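Local coordinates for protein 4-amino-4-deoxychorismate lyase (Legionella pneumophila, PDB 3LUL) that belongs to the class IV aminotransferase-like family of pyridoxal phosphate proteins and forms a two-chain assembly, carrying its cofactor as an aldimine on a lysine, at residues Ile127-Asp132 against Ala163-Thr168; Glu169-Glu174 against Ser221-Arg226. All coordinates share one frame; numbering follows the deposited sequence. Where two conformers were deposited one is given.

Contact 1: residues Ile127-Asp132 against Ala163-Thr168; sequences INWLRD and ALFFNT
The guanidinium of Arg131 lies flat on the ring of Phe165, where two parallel strands of the large mixed sheet in this class IV aminotransferase fold run side by side. It is a cation-pi stack: CZ of Arg131 sits 3.5 Å from the centroid of the Phe165 ring, the planes 13° apart, with NH2 over the ring centre. An arginine suits the place because its chain, extended from CG to NE, carries the flat cation back along the strand to an aromatic face. Trp129 meets the edge of the same ring, NE1 lying 4.0 Å from CE1 of Phe165, and Ile127 packs its CG1 on the small CB of Ala163. In the second shell, OE2 of Glu147 forms a salt bridge to NE of Arg131 and a hydrogen bond with NE1 of Trp129, which probably helps hold both groups against the Phe165 ring. Main-chain bonds from Ile127 N to Leu164 O and from Arg131 N to Phe166 O join the strands. Between them the chain turns a corner at Asn128 and Trp129, and a water bridges the gap, donating to the carbonyl of Ile127 and accepting from Phe166 N. Past the stack, Thr168 N reaches Arg131 O at 2.9 Å, from 40° above the carbonyl plane.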
loop_
_atom_site.group_PDB
_atom_site.type_symbol
_atom_site.label_atom_id
_atom_site.label_comp_id
_atom_site.label_asym_id
_atom_site.label_seq_id
_atom_site.Cartn_x
_atom_site.Cartn_y
_atom_site.Cartn_z
ATOM N N ILE B 127 13.013 3.857 -11.639
ATOM C CA ILE B 127 11.994 4.742 -11.104
ATOM C C ILE B 127 12.659 5.938 -10.393
ATOM O O ILE B 127 13.678 5.782 -9.716
ATOM C CB ILE B 127 11.093 3.914 -10.161
ATOM C CG1 ILE B 127 10.216 2.943 -11.001
ATOM C CG2 ILE B 127 10.266 4.782 -9.246
ATOM C CD1 ILE B 127 9.102 3.558 -11.827
ATOM N N ASN B 128 12.042 7.108 -10.513
ATOM C CA ASN B 128 12.631 8.359 -10.001
ATOM C C ASN B 128 12.415 8.560 -8.495
ATOM O O ASN B 128 13.245 9.148 -7.816
ATOM C CB ASN B 128 12.108 9.594 -10.759
ATOM C CG ASN B 128 10.630 9.821 -10.572
ATOM O OD1 ASN B 128 9.817 8.925 -10.817
ATOM N ND2 ASN B 128 10.267 11.027 -10.127
ATOM N N TRP B 129 11.289 8.117 -7.974
ATOM C CA TRP B 129 11.089 8.236 -6.534
ATOM C C TRP B 129 11.886 7.138 -5.786
ATOM O O TRP B 129 12.085 6.010 -6.311
ATOM C CB TRP B 129 9.606 8.250 -6.176
ATOM C CG TRP B 129 8.865 6.960 -6.348
ATOM C CD1 TRP B 129 8.820 5.921 -5.474
ATOM C CD2 TRP B 129 7.990 6.606 -7.432
ATOM N NE1 TRP B 129 8.015 4.938 -5.963
ATOM C CE2 TRP B 129 7.469 5.349 -7.149
ATOM C CE3 TRP B 129 7.598 7.244 -8.611
ATOM C CZ2 TRP B 129 6.584 4.679 -8.019
ATOM C CZ3 TRP B 129 6.687 6.560 -9.474
ATOM C CH2 TRP B 129 6.218 5.309 -9.167
ATOM N N LEU B 130 12.363 7.488 -4.580
ATOM C CA LEU B 130 13.205 6.602 -3.768
ATOM C C LEU B 130 12.465 6.036 -2.556
ATOM O O LEU B 130 11.532 6.651 -2.058
ATOM C CB LEU B 130 14.461 7.337 -3.342
ATOM C CG LEU B 130 15.286 7.992 -4.485
ATOM C CD1 LEU B 130 16.525 8.749 -3.902
ATOM C CD2 LEU B 130 15.731 7.018 -5.566
ATOM N N ARG B 131 12.936 4.891 -2.071
ATOM C CA ARG B 131 12.392 4.215 -0.889
ATOM C C ARG B 131 13.364 4.311 0.273
ATOM O O ARG B 131 14.557 4.106 0.112
ATOM C CB ARG B 131 12.116 2.736 -1.169
ATOM C CG ARG B 131 11.061 2.507 -2.193
ATOM C CD ARG B 131 10.959 1.038 -2.660
ATOM N NE ARG B 131 9.770 0.894 -3.498
ATOM C CZ ARG B 131 9.394 -0.269 -4.034
ATOM N NH1 ARG B 131 10.125 -1.355 -3.834
ATOM N NH2 ARG B 131 8.288 -0.345 -4.758
ATOM N N ASP B 132 12.848 4.595 1.462
ATOM C CA ASP B 132 13.652 4.506 2.682
ATOM C C ASP B 132 13.795 3.039 3.034
ATOM O O ASP B 132 12.822 2.340 3.242
ATOM C CB ASP B 132 12.980 5.253 3.841
ATOM C CG ASP B 132 13.922 5.525 4.996
ATOM O OD1 ASP B 132 14.873 4.747 5.183
ATOM O OD2 ASP B 132 13.712 6.520 5.720
ATOM N N ALA B 163 9.892 -2.121 -13.838
ATOM C CA ALA B 163 10.514 -0.975 -13.202
ATOM C C ALA B 163 11.426 -1.451 -12.089
ATOM O O ALA B 163 11.109 -2.434 -11.406
ATOM C CB ALA B 163 9.441 -0.075 -12.607
ATOM N N LEU B 164 12.536 -0.745 -11.918
ATOM C CA LEU B 164 13.551 -0.981 -10.917
ATOM C C LEU B 164 13.595 0.180 -9.913
ATOM O O LEU B 164 13.698 1.368 -10.293
ATOM C CB LEU B 164 14.909 -1.137 -11.583
ATOM C CG LEU B 164 16.069 -1.543 -10.701
ATOM C CD1 LEU B 164 15.906 -2.980 -10.138
ATOM C CD2 LEU B 164 17.376 -1.445 -11.554
ATOM N N PHE B 165 13.486 -0.165 -8.639
ATOM C CA PHE B 165 13.533 0.796 -7.539
ATOM C C PHE B 165 14.908 0.891 -6.864
ATOM O O PHE B 165 15.657 -0.099 -6.748
ATOM C CB PHE B 165 12.504 0.450 -6.470
ATOM C CG PHE B 165 11.113 0.335 -7.000
ATOM C CD1 PHE B 165 10.291 1.454 -7.100
ATOM C CD2 PHE B 165 10.617 -0.879 -7.403
ATOM C CE1 PHE B 165 8.980 1.367 -7.572
ATOM C CE2 PHE B 165 9.292 -0.988 -7.895
ATOM C CZ PHE B 165 8.479 0.151 -7.992
ATOM N N PHE B 166 15.171 2.102 -6.399
ATOM C CA PHE B 166 16.320 2.479 -5.622
ATOM C C PHE B 166 15.912 3.034 -4.236
ATOM O O PHE B 166 14.784 3.558 -4.047
ATOM C CB PHE B 166 17.120 3.505 -6.389
ATOM C CG PHE B 166 17.764 2.954 -7.657
ATOM C CD1 PHE B 166 17.006 2.736 -8.802
ATOM C CD2 PHE B 166 19.120 2.646 -7.687
ATOM C CE1 PHE B 166 17.606 2.178 -9.974
ATOM C CE2 PHE B 166 19.705 2.112 -8.851
ATOM C CZ PHE B 166 18.946 1.894 -9.975
ATOM N N ASN B 167 16.806 2.869 -3.264
ATOM C CA ASN B 167 16.583 3.419 -1.935
ATOM C C ASN B 167 17.147 4.845 -1.855
ATOM O O ASN B 167 17.739 5.345 -2.831
ATOM C CB ASN B 167 17.058 2.492 -0.781
ATOM C CG ASN B 167 18.559 2.304 -0.708
ATOM O OD1 ASN B 167 19.330 3.141 -1.166
ATOM N ND2 ASN B 167 18.977 1.204 -0.069
ATOM N N THR B 168 16.923 5.505 -0.718
ATOM C CA THR B 168 17.355 6.889 -0.519
ATOM C C THR B 168 18.871 7.051 -0.332
ATOM O O THR B 168 19.377 8.177 -0.281
ATOM C CB THR B 168 16.558 7.567 0.650
ATOM O OG1 THR B 168 16.766 6.815 1.845
ATOM C CG2 THR B 168 15.046 7.635 0.330
HETATM O O HOH W 1 13.401 4.144 -7.444
#

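Contact 2: residues Glu169-Glu174 against Ser221-Arg226; sequences ENHVTE and SLTKKR
Ser221 places its CB over one face of the His171 imidazole, a CH-pi contact with 3.6 Å from CB of Ser221 to the centroid of the His171 ring, 13° off the ring normal. Carbonyl O of Glu169 lies over the opposite face, so the flat ring is held between two small groups. Serine fits because its short side chain brings a CH close to the ring while OG turns to Asp195. Leu222 follows with the main bond of the contact: its carbonyl O accepts from Val172 N at 2.9 Å, the donor lying almost in line with the C=O (171°). The same oxygen receives a CA-H contact from His171, CA of His171 standing 3.2 Å from O of Leu222. A water joins Leu222 N to Val172 O, adding a second link between these two backbones. The leucine side chain packs on Leu182 and Pro191. At Thr223, CG2 meets the imidazole edge in its plane, 4.0 Å from CD2 of His171. OG1, lying between the backbone N and the carbonyl carbon (chi1 59°), turns instead to the helix and accepts a weak bond from Arg226 N. Threonine suits this N-cap position because its hydroxyl can meet an amide of the first turn. Lys224 N opens the helix and gives its hydrogen to a second water, which donates to Asn170 O; the Lys224 ammonium forms a salt bridge with Asp249. The threonine-capped N-terminus of helix 224-228 thus packs on the turn between antiparallel strands 162-167 and 172-175 of this class IV aminotransferase-family protein.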
loop_
_atom_site.group_PDB
_atom_site.type_symbol
_atom_site.label_atom_id
_atom_site.label_comp_id
_atom_site.label_asym_id
_atom_site.label_seq_id
_atom_site.Cartn_x
_atom_site.Cartn_y
_atom_site.Cartn_z
ATOM N N GLU B 169 19.611 5.935 -0.315
ATOM C CA GLU B 169 21.074 5.959 -0.375
ATOM C C GLU B 169 21.557 5.699 -1.810
ATOM O O GLU B 169 22.731 5.471 -2.015
ATOM C CB GLU B 169 21.659 4.920 0.603
ATOM C CG GLU B 169 21.310 5.234 2.076
ATOM C CD GLU B 169 21.608 4.085 3.041
ATOM O OE1 GLU B 169 21.949 2.970 2.591
ATOM O OE2 GLU B 169 21.487 4.282 4.268
ATOM N N ASN B 170 20.633 5.765 -2.780
ATOM C CA ASN B 170 20.890 5.500 -4.202
ATOM C C ASN B 170 21.432 4.114 -4.484
ATOM O O ASN B 170 22.190 3.915 -5.433
ATOM C CB ASN B 170 21.776 6.570 -4.804
ATOM C CG ASN B 170 21.189 7.939 -4.633
ATOM O OD1 ASN B 170 21.755 8.768 -3.936
ATOM N ND2 ASN B 170 20.043 8.177 -5.257
ATOM N N HIS B 171 20.992 3.143 -3.694
ATOM C CA HIS B 171 21.349 1.746 -3.939
ATOM C C HIS B 171 20.124 1.015 -4.495
ATOM O O HIS B 171 18.987 1.272 -4.084
ATOM C CB HIS B 171 21.867 1.079 -2.680
ATOM C CG HIS B 171 23.149 1.663 -2.172
ATOM N ND1 HIS B 171 23.380 1.886 -0.831
ATOM C CD2 HIS B 171 24.260 2.085 -2.820
ATOM C CE1 HIS B 171 24.577 2.418 -0.674
ATOM N NE2 HIS B 171 25.134 2.552 -1.864
ATOM N N VAL B 172 20.375 0.141 -5.467
ATOM C CA VAL B 172 19.366 -0.725 -6.093
ATOM C C VAL B 172 18.675 -1.605 -5.051
ATOM O O VAL B 172 19.342 -2.131 -4.163
ATOM C CB VAL B 172 20.033 -1.703 -7.108
ATOM C CG1 VAL B 172 18.964 -2.506 -7.873
ATOM C CG2 VAL B 172 20.955 -0.969 -8.068
ATOM N N THR B 173 17.372 -1.785 -5.155
ATOM C CA THR B 173 16.651 -2.740 -4.306
ATOM C C THR B 173 16.141 -3.915 -5.172
ATOM O O THR B 173 16.786 -4.954 -5.238
ATOM C CB THR B 173 15.557 -2.077 -3.447
ATOM O OG1 THR B 173 14.529 -1.450 -4.263
ATOM C CG2 THR B 173 16.217 -1.053 -2.559
ATOM N N GLU B 174 15.026 -3.718 -5.857
ATOM C CA GLU B 174 14.334 -4.800 -6.564
ATOM C C GLU B 174 13.415 -4.204 -7.594
ATOM O O GLU B 174 13.282 -2.980 -7.663
ATOM C CB GLU B 174 13.519 -5.602 -5.543
ATOM C CG GLU B 174 12.478 -4.761 -4.865
ATOM C CD GLU B 174 11.903 -5.382 -3.612
ATOM O OE1 GLU B 174 12.258 -6.529 -3.285
ATOM O OE2 GLU B 174 11.043 -4.722 -3.004
ATOM N N SER B 221 25.690 -3.522 -1.186
ATOM C CA SER B 221 24.931 -2.379 -1.683
ATOM C C SER B 221 25.493 -2.041 -3.046
ATOM O O SER B 221 26.733 -1.982 -3.224
ATOM C CB SER B 221 25.048 -1.192 -0.729
ATOM O OG SER B 221 24.440 -1.500 0.513
ATOM N N LEU B 222 24.585 -1.862 -4.008
ATOM C CA LEU B 222 24.945 -1.696 -5.420
ATOM C C LEU B 222 24.412 -0.376 -5.949
ATOM O O LEU B 222 23.227 -0.086 -5.821
ATOM C CB LEU B 222 24.368 -2.831 -6.249
ATOM C CG LEU B 222 24.948 -4.223 -6.026
ATOM C CD1 LEU B 222 23.987 -5.298 -6.512
ATOM C CD2 LEU B 222 26.317 -4.335 -6.700
ATOM N N THR B 223 25.295 0.426 -6.537
ATOM C CA THR B 223 24.885 1.692 -7.171
ATOM C C THR B 223 24.368 1.414 -8.593
ATOM O O THR B 223 24.544 0.297 -9.132
ATOM C CB THR B 223 26.079 2.642 -7.258
ATOM O OG1 THR B 223 27.089 1.996 -8.024
ATOM C CG2 THR B 223 26.638 2.949 -5.874
ATOM N N LYS B 224 23.783 2.430 -9.224
ATOM C CA LYS B 224 23.293 2.308 -10.608
ATOM C C LYS B 224 24.474 2.046 -11.558
ATOM O O LYS B 224 24.356 1.277 -12.515
ATOM C CB LYS B 224 22.526 3.554 -11.048
ATOM C CG LYS B 224 21.838 3.402 -12.399
ATOM C CD LYS B 224 20.982 4.614 -12.733
ATOM C CE LYS B 224 20.259 4.404 -14.051
ATOM N NZ LYS B 224 19.876 5.689 -14.713
ATOM N N LYS B 225 25.601 2.668 -11.245
ATOM C CA LYS B 225 26.830 2.485 -12.007
ATOM C C LYS B 225 27.305 1.029 -11.995
ATOM O O LYS B 225 27.801 0.551 -13.009
ATOM C CB LYS B 225 27.937 3.412 -11.501
ATOM C CG LYS B 225 29.245 3.296 -12.327
ATOM C CD LYS B 225 30.319 4.278 -11.886
ATOM C CE LYS B 225 31.715 3.846 -12.389
ATOM N NZ LYS B 225 31.728 3.387 -13.811
ATOM N N ARG B 226 27.163 0.322 -10.874
ATOM C CA ARG B 226 27.467 -1.132 -10.850
ATOM C C ARG B 226 26.631 -1.930 -11.824
ATOM O O ARG B 226 27.142 -2.864 -12.465
ATOM C CB ARG B 226 27.293 -1.735 -9.458
ATOM C CG ARG B 226 28.261 -1.231 -8.428
ATOM C CD ARG B 226 29.684 -1.530 -8.786
ATOM N NE ARG B 226 29.903 -2.947 -9.079
ATOM C CZ ARG B 226 30.239 -3.883 -8.187
ATOM N NH1 ARG B 226 30.406 -3.586 -6.900
ATOM N NH2 ARG B 226 30.417 -5.143 -8.594
HETATM O O HOH W 2 22.878 4.740 -7.891
HETATM O O HOH W 3 21.870 -2.407 -3.296
#

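How the contacts relate
Contact 1 and contact 2 have centres about 9 Å apart, on the same side of the chain's centre, and come in series: contact 1 closes at Thr168 and contact 2 opens at Glu169. Strands 162-167 and 172-175 are consecutive antiparallel neighbours in the large mixed sheet, probably bonded from Thr173 N to Phe165 O and from Phe165 N to Glu174 O. The intervening turn is tied by Asn167 OD1, which accepts from the N atoms of Glu169 and His171. Helix 224-228 covers Leu164 and Phe166. Through contact 1 this strand pair joins strand 122-131, whose end reaches the dimer interface: Leu130 N and Asp132 OD2 bond reciprocally with Asp132 and Leu130 of the second subunit. Contact 2, touching no other chain, joins it to helix 224-228.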